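Local coordinates for MmeI (Methylophilus methylotrophus, PDB 5HR4), which is a type IIL restriction-modification enzyme bound here to DNA, and probably methylates adenine at N6 in DNA with S-adenosyl-L-methionine as donor, at residues N162-D174 against I294-K306. Numbering follows the deposited sequence.
Sequences NIKAAERMGKLHD and IFGSLFQSIMDAK. With SFG (sinefungin), chain H.
Ala166 sits where the two helices come closest: its CB lies 3.9 Å from Leu298 CB and also rests on Ile294 CG2 and Ser297 CB. Segments 163-174 and 294-301 run roughly the same way, their axes 8.0 Å apart at an angle of 34°. Small residues permit this approach. One turn on, Gly170 offers its bare CA to Ser301 OG, which turns back to bond Leu298 O at 3.1 Å. Leu298 CD1 reaches across to Met169 CG (3.7 Å), while Ile163 lays CG2 and CD1 against Ser297, whose hydroxyl is bonded to Ala293 O.

Ile302 is worth following outward. Its CB lies 4.0 Å from Asp174 OD1 and also meets His173 CE1. CG2 then settles over one face of the His173 imidazole, 3.9 Å from the ring centroid, a CH-pi contact. The other branch starts with CG1 between the backbone N and the carbonyl carbon (chi1 65°), and carries CD1 to within 4.1 Å of His173 NE2. Asp174 OD1 takes the ring's ND1 at 2.8 Å; it lies nearly in the imidazole plane, but ND1 stands 49° out of the carboxylate plane. Glu187 of helix 183-200 holds NE2 weakly, and Phe417 touches both His173 and Ile302. Replacing His173 with an alanine is likely to leave Asp174 OD1 without this donor and to open a gap beside Ile302 CG2.

The other side of helix 292-301 carries Phe299 to the ribose of sinefungin. Helix 163-178 is thus joined to a wall of the cofactor pocket chiefly by apolar packing, while Ser297 OG, Ser301 OG and His173 ND1 each bond to a partner on their own side of the interface.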
loop_
_atom_site.group_PDB
_atom_site.type_symbol
_atom_site.label_atom_id
_atom_site.label_comp_id
_atom_site.label_asym_id
_atom_site.label_seq_id
_atom_site.Cartn_x
_atom_site.Cartn_y
_atom_site.Cartn_z
ATOM N N ASN A 162 10.700 -17.862 -15.213
ATOM C CA ASN A 162 9.486 -17.525 -14.485
ATOM C C ASN A 162 9.875 -16.870 -13.167
ATOM O O ASN A 162 11.038 -16.506 -12.976
ATOM C CB ASN A 162 8.628 -18.777 -14.255
ATOM C CG ASN A 162 9.427 -19.941 -13.663
ATOM O OD1 ASN A 162 10.289 -19.753 -12.797
ATOM N ND2 ASN A 162 9.156 -21.149 -14.148
ATOM N N ILE A 163 8.930 -16.742 -12.238
ATOM C CA ILE A 163 9.282 -16.224 -10.920
ATOM C C ILE A 163 10.317 -17.102 -10.216
ATOM O O ILE A 163 11.162 -16.593 -9.471
ATOM C CB ILE A 163 8.021 -16.066 -10.059
ATOM C CG1 ILE A 163 6.988 -15.242 -10.810
ATOM C CG2 ILE A 163 8.385 -15.400 -8.738
ATOM C CD1 ILE A 163 7.507 -13.885 -11.137
ATOM N N LYS A 164 10.284 -18.420 -10.426
ATOM C CA LYS A 164 11.209 -19.273 -9.682
ATOM C C LYS A 164 12.658 -19.003 -10.078
ATOM O O LYS A 164 13.573 -19.267 -9.293
ATOM C CB LYS A 164 10.869 -20.755 -9.865
ATOM N N ALA A 165 12.881 -18.436 -11.265
ATOM C CA ALA A 165 14.242 -18.131 -11.691
ATOM C C ALA A 165 14.776 -16.903 -10.976
ATOM O O ALA A 165 15.932 -16.890 -10.536
ATOM C CB ALA A 165 14.293 -17.925 -13.199
ATOM N N ALA A 166 13.963 -15.856 -10.851
ATOM C CA ALA A 166 14.428 -14.698 -10.096
ATOM C C ALA A 166 14.733 -15.083 -8.654
ATOM O O ALA A 166 15.769 -14.694 -8.106
ATOM C CB ALA A 166 13.403 -13.569 -10.147
ATOM N N GLU A 167 13.858 -15.875 -8.032
ATOM C CA GLU A 167 14.095 -16.261 -6.645
ATOM C C GLU A 167 15.399 -17.041 -6.502
ATOM O O GLU A 167 16.129 -16.860 -5.522
ATOM C CB GLU A 167 12.897 -17.059 -6.115
ATOM C CG GLU A 167 11.637 -16.201 -5.864
ATOM C CD GLU A 167 10.384 -17.030 -5.557
ATOM O OE1 GLU A 167 10.498 -18.276 -5.522
ATOM O OE2 GLU A 167 9.290 -16.438 -5.352
ATOM N N ARG A 168 15.722 -17.899 -7.477
ATOM C CA ARG A 168 16.989 -18.629 -7.439
ATOM C C ARG A 168 18.175 -17.685 -7.602
ATOM O O ARG A 168 19.197 -17.827 -6.915
ATOM C CB ARG A 168 17.011 -19.711 -8.524
ATOM C CG ARG A 168 16.674 -21.120 -7.996
ATOM C CD ARG A 168 16.706 -22.213 -9.081
ATOM N NE ARG A 168 15.425 -22.334 -9.779
ATOM C CZ ARG A 168 15.269 -22.180 -11.090
ATOM N NH1 ARG A 168 16.323 -21.912 -11.857
ATOM N NH2 ARG A 168 14.062 -22.296 -11.631
ATOM N N MET A 169 18.055 -16.712 -8.508
ATOM C CA MET A 169 19.090 -15.700 -8.665
ATOM C C MET A 169 19.278 -14.901 -7.383
ATOM O O MET A 169 20.412 -14.579 -7.003
ATOM C CB MET A 169 18.737 -14.784 -9.837
ATOM C CG MET A 169 19.540 -13.507 -9.900
ATOM S SD MET A 169 19.634 -12.834 -11.573
ATOM C CE MET A 169 21.295 -13.370 -11.979
ATOM N N GLY A 170 18.180 -14.586 -6.697
ATOM C CA GLY A 170 18.284 -13.961 -5.389
ATOM C C GLY A 170 19.088 -14.782 -4.396
ATOM O O GLY A 170 19.871 -14.231 -3.620
ATOM N N LYS A 171 18.914 -16.112 -4.404
ATOM C CA LYS A 171 19.665 -16.926 -3.444
ATOM C C LYS A 171 21.159 -16.929 -3.778
ATOM O O LYS A 171 22.007 -16.973 -2.877
ATOM C CB LYS A 171 19.108 -18.355 -3.378
ATOM N N LEU A 172 21.499 -16.862 -5.063
ATOM C CA LEU A 172 22.895 -16.699 -5.457
ATOM C C LEU A 172 23.480 -15.444 -4.834
ATOM O O LEU A 172 24.575 -15.471 -4.256
ATOM C CB LEU A 172 22.999 -16.635 -6.978
ATOM C CG LEU A 172 24.414 -16.427 -7.503
ATOM C CD1 LEU A 172 25.223 -17.649 -7.168
ATOM C CD2 LEU A 172 24.392 -16.134 -9.023
ATOM N N HIS A 173 22.744 -14.335 -4.933
ATOM C CA HIS A 173 23.139 -13.083 -4.300
ATOM C C HIS A 173 23.431 -13.278 -2.816
ATOM O O HIS A 173 24.533 -12.988 -2.347
ATOM C CB HIS A 173 22.036 -12.055 -4.532
ATOM C CG HIS A 173 22.120 -10.842 -3.662
ATOM N ND1 HIS A 173 21.889 -10.879 -2.303
ATOM C CD2 HIS A 173 22.342 -9.542 -3.972
ATOM C CE1 HIS A 173 21.990 -9.657 -1.811
ATOM N NE2 HIS A 173 22.263 -8.828 -2.804
ATOM N N ASP A 174 22.457 -13.780 -2.058
ATOM C CA ASP A 174 22.668 -13.970 -0.623
ATOM C C ASP A 174 23.749 -15.010 -0.338
ATOM O O ASP A 174 24.438 -14.918 0.689
ATOM C CB ASP A 174 21.355 -14.364 0.066
ATOM C CG ASP A 174 20.329 -13.229 0.085
ATOM O OD1 ASP A 174 20.720 -12.032 -0.004
ATOM O OD2 ASP A 174 19.119 -13.541 0.195
ATOM N N ILE A 294 9.507 -10.323 -13.186
ATOM C CA ILE A 294 10.849 -10.814 -12.893
ATOM C C ILE A 294 11.628 -9.792 -12.073
ATOM O O ILE A 294 12.194 -10.116 -11.025
ATOM C CB ILE A 294 11.602 -11.172 -14.180
ATOM C CG1 ILE A 294 10.819 -12.209 -14.969
ATOM C CG2 ILE A 294 12.989 -11.688 -13.815
ATOM C CD1 ILE A 294 10.447 -13.396 -14.177
ATOM N N PHE A 295 11.668 -8.541 -12.537
ATOM C CA PHE A 295 12.463 -7.534 -11.839
ATOM C C PHE A 295 11.982 -7.342 -10.411
ATOM O O PHE A 295 12.791 -7.121 -9.504
ATOM C CB PHE A 295 12.430 -6.212 -12.602
ATOM C CG PHE A 295 13.042 -6.291 -13.969
ATOM C CD1 PHE A 295 14.416 -6.407 -14.122
ATOM C CD2 PHE A 295 12.243 -6.245 -15.103
ATOM C CE1 PHE A 295 14.978 -6.472 -15.381
ATOM C CE2 PHE A 295 12.797 -6.319 -16.368
ATOM C CZ PHE A 295 14.158 -6.432 -16.514
ATOM N N GLY A 296 10.682 -7.476 -10.180
ATOM C CA GLY A 296 10.127 -7.264 -8.859
ATOM C C GLY A 296 10.361 -8.430 -7.931
ATOM O O GLY A 296 10.647 -8.239 -6.744
ATOM N N SER A 297 10.258 -9.650 -8.464
ATOM C CA SER A 297 10.480 -10.834 -7.643
ATOM C C SER A 297 11.924 -10.925 -7.201
ATOM O O SER A 297 12.207 -11.338 -6.069
ATOM C CB SER A 297 10.090 -12.084 -8.414
ATOM O OG SER A 297 8.703 -12.070 -8.674
ATOM N N LEU A 298 12.849 -10.575 -8.095
ATOM C CA LEU A 298 14.268 -10.547 -7.756
ATOM C C LEU A 298 14.546 -9.546 -6.642
ATOM O O LEU A 298 15.118 -9.884 -5.594
ATOM C CB LEU A 298 15.071 -10.188 -8.998
ATOM C CG LEU A 298 16.547 -9.977 -8.720
ATOM C CD1 LEU A 298 17.144 -11.258 -8.197
ATOM C CD2 LEU A 298 17.225 -9.525 -10.009
ATOM N N PHE A 299 14.145 -8.295 -6.874
ATOM C CA PHE A 299 14.182 -7.252 -5.857
ATOM C C PHE A 299 13.649 -7.758 -4.519
ATOM O O PHE A 299 14.275 -7.563 -3.475
ATOM C CB PHE A 299 13.381 -6.061 -6.402
ATOM C CG PHE A 299 12.944 -5.062 -5.374
ATOM C CD1 PHE A 299 13.767 -4.688 -4.327
ATOM C CD2 PHE A 299 11.701 -4.451 -5.498
ATOM C CE1 PHE A 299 13.347 -3.756 -3.383
ATOM C CE2 PHE A 299 11.275 -3.513 -4.561
ATOM C CZ PHE A 299 12.108 -3.160 -3.503
ATOM N N GLN A 300 12.509 -8.450 -4.533
ATOM C CA GLN A 300 11.879 -8.847 -3.277
ATOM C C GLN A 300 12.597 -10.012 -2.602
ATOM O O GLN A 300 12.594 -10.102 -1.373
ATOM C CB GLN A 300 10.417 -9.193 -3.518
ATOM C CG GLN A 300 9.505 -7.984 -3.678
ATOM C CD GLN A 300 8.035 -8.385 -3.686
ATOM O OE1 GLN A 300 7.151 -7.652 -4.155
ATOM N NE2 GLN A 300 7.772 -9.571 -3.177
ATOM N N SER A 301 13.245 -10.885 -3.367
ATOM C CA SER A 301 13.746 -12.148 -2.841
ATOM C C SER A 301 15.027 -12.016 -2.037
ATOM O O SER A 301 15.502 -13.021 -1.486
ATOM C CB SER A 301 14.018 -13.117 -3.983
ATOM O OG SER A 301 15.286 -12.812 -4.535
ATOM N N ILE A 302 15.634 -10.841 -1.997
ATOM C CA ILE A 302 16.849 -10.662 -1.229
ATOM C C ILE A 302 16.564 -9.970 0.102
ATOM O O ILE A 302 17.484 -9.466 0.737
ATOM C CB ILE A 302 17.928 -9.904 -2.021
ATOM C CG1 ILE A 302 17.490 -8.462 -2.318
ATOM C CG2 ILE A 302 18.301 -10.636 -3.305
ATOM C CD1 ILE A 302 18.536 -7.388 -1.910
ATOM N N MET A 303 15.310 -9.943 0.548
ATOM C CA MET A 303 14.981 -9.123 1.706
ATOM C C MET A 303 14.354 -9.938 2.832
ATOM O O MET A 303 13.555 -10.844 2.589
ATOM C CB MET A 303 14.090 -7.966 1.277
ATOM C CG MET A 303 14.834 -7.099 0.251
ATOM S SD MET A 303 14.410 -5.351 0.169
ATOM C CE MET A 303 13.381 -5.183 1.610
ATOM N N ASP A 304 14.762 -9.633 4.066
ATOM C CA ASP A 304 14.133 -10.234 5.232
ATOM C C ASP A 304 12.677 -9.786 5.313
ATOM O O ASP A 304 12.304 -8.709 4.837
ATOM C CB ASP A 304 14.890 -9.859 6.522
ATOM N N ALA A 305 11.842 -10.631 5.916
ATOM C CA ALA A 305 10.424 -10.309 6.023
ATOM C C ALA A 305 10.224 -8.979 6.739
ATOM O O ALA A 305 9.429 -8.136 6.296
ATOM C CB ALA A 305 9.685 -11.432 6.752
ATOM N N LYS A 306 10.955 -8.766 7.841
ATOM C CA LYS A 306 10.838 -7.519 8.589
ATOM C C LYS A 306 11.294 -6.329 7.749
ATOM O O LYS A 306 10.659 -5.265 7.761
ATOM C CB LYS A 306 11.646 -7.621 9.888
HETATM N N SFG H . 7.278 0.663 -7.488
HETATM C CA SFG H . 8.388 -0.224 -7.212
HETATM C C SFG H . 8.241 -1.422 -8.131
HETATM O O SFG H . 7.261 -1.465 -8.908
HETATM O OXT SFG H . 9.080 -2.354 -8.131
HETATM C CB SFG H . 8.356 -0.673 -5.755
HETATM C CG SFG H . 8.332 0.572 -4.881
HETATM C CD SFG H . 8.029 0.091 -3.479
HETATM N NE SFG H . 6.593 -0.087 -3.398
HETATM C "C5'" SFG H . 8.529 1.081 -2.415
HETATM C "C4'" SFG H . 10.052 1.433 -2.527
HETATM O "O4'" SFG H . 10.286 2.514 -1.839
HETATM C "C3'" SFG H . 10.986 0.387 -1.894
HETATM O "O3'" SFG H . 11.709 -0.170 -2.895
HETATM C "C2'" SFG H . 11.881 1.159 -0.880
HETATM O "O2'" SFG H . 13.306 0.734 -0.962
HETATM C "C1'" SFG H . 11.786 2.393 -1.261
HETATM N N9 SFG H . 11.835 3.333 -0.185
HETATM C C8 SFG H . 11.315 3.223 1.034
HETATM N N7 SFG H . 11.555 4.357 1.697
HETATM C C5 SFG H . 12.219 5.170 0.877
HETATM C C6 SFG H . 12.710 6.438 1.069
HETATM N N6 SFG H . 12.675 7.338 2.195
HETATM N N1 SFG H . 13.356 7.073 0.098
HETATM C C2 SFG H . 13.526 6.452 -1.095
HETATM N N3 SFG H . 13.045 5.195 -1.283
HETATM C C4 SFG H . 12.388 4.550 -0.292
#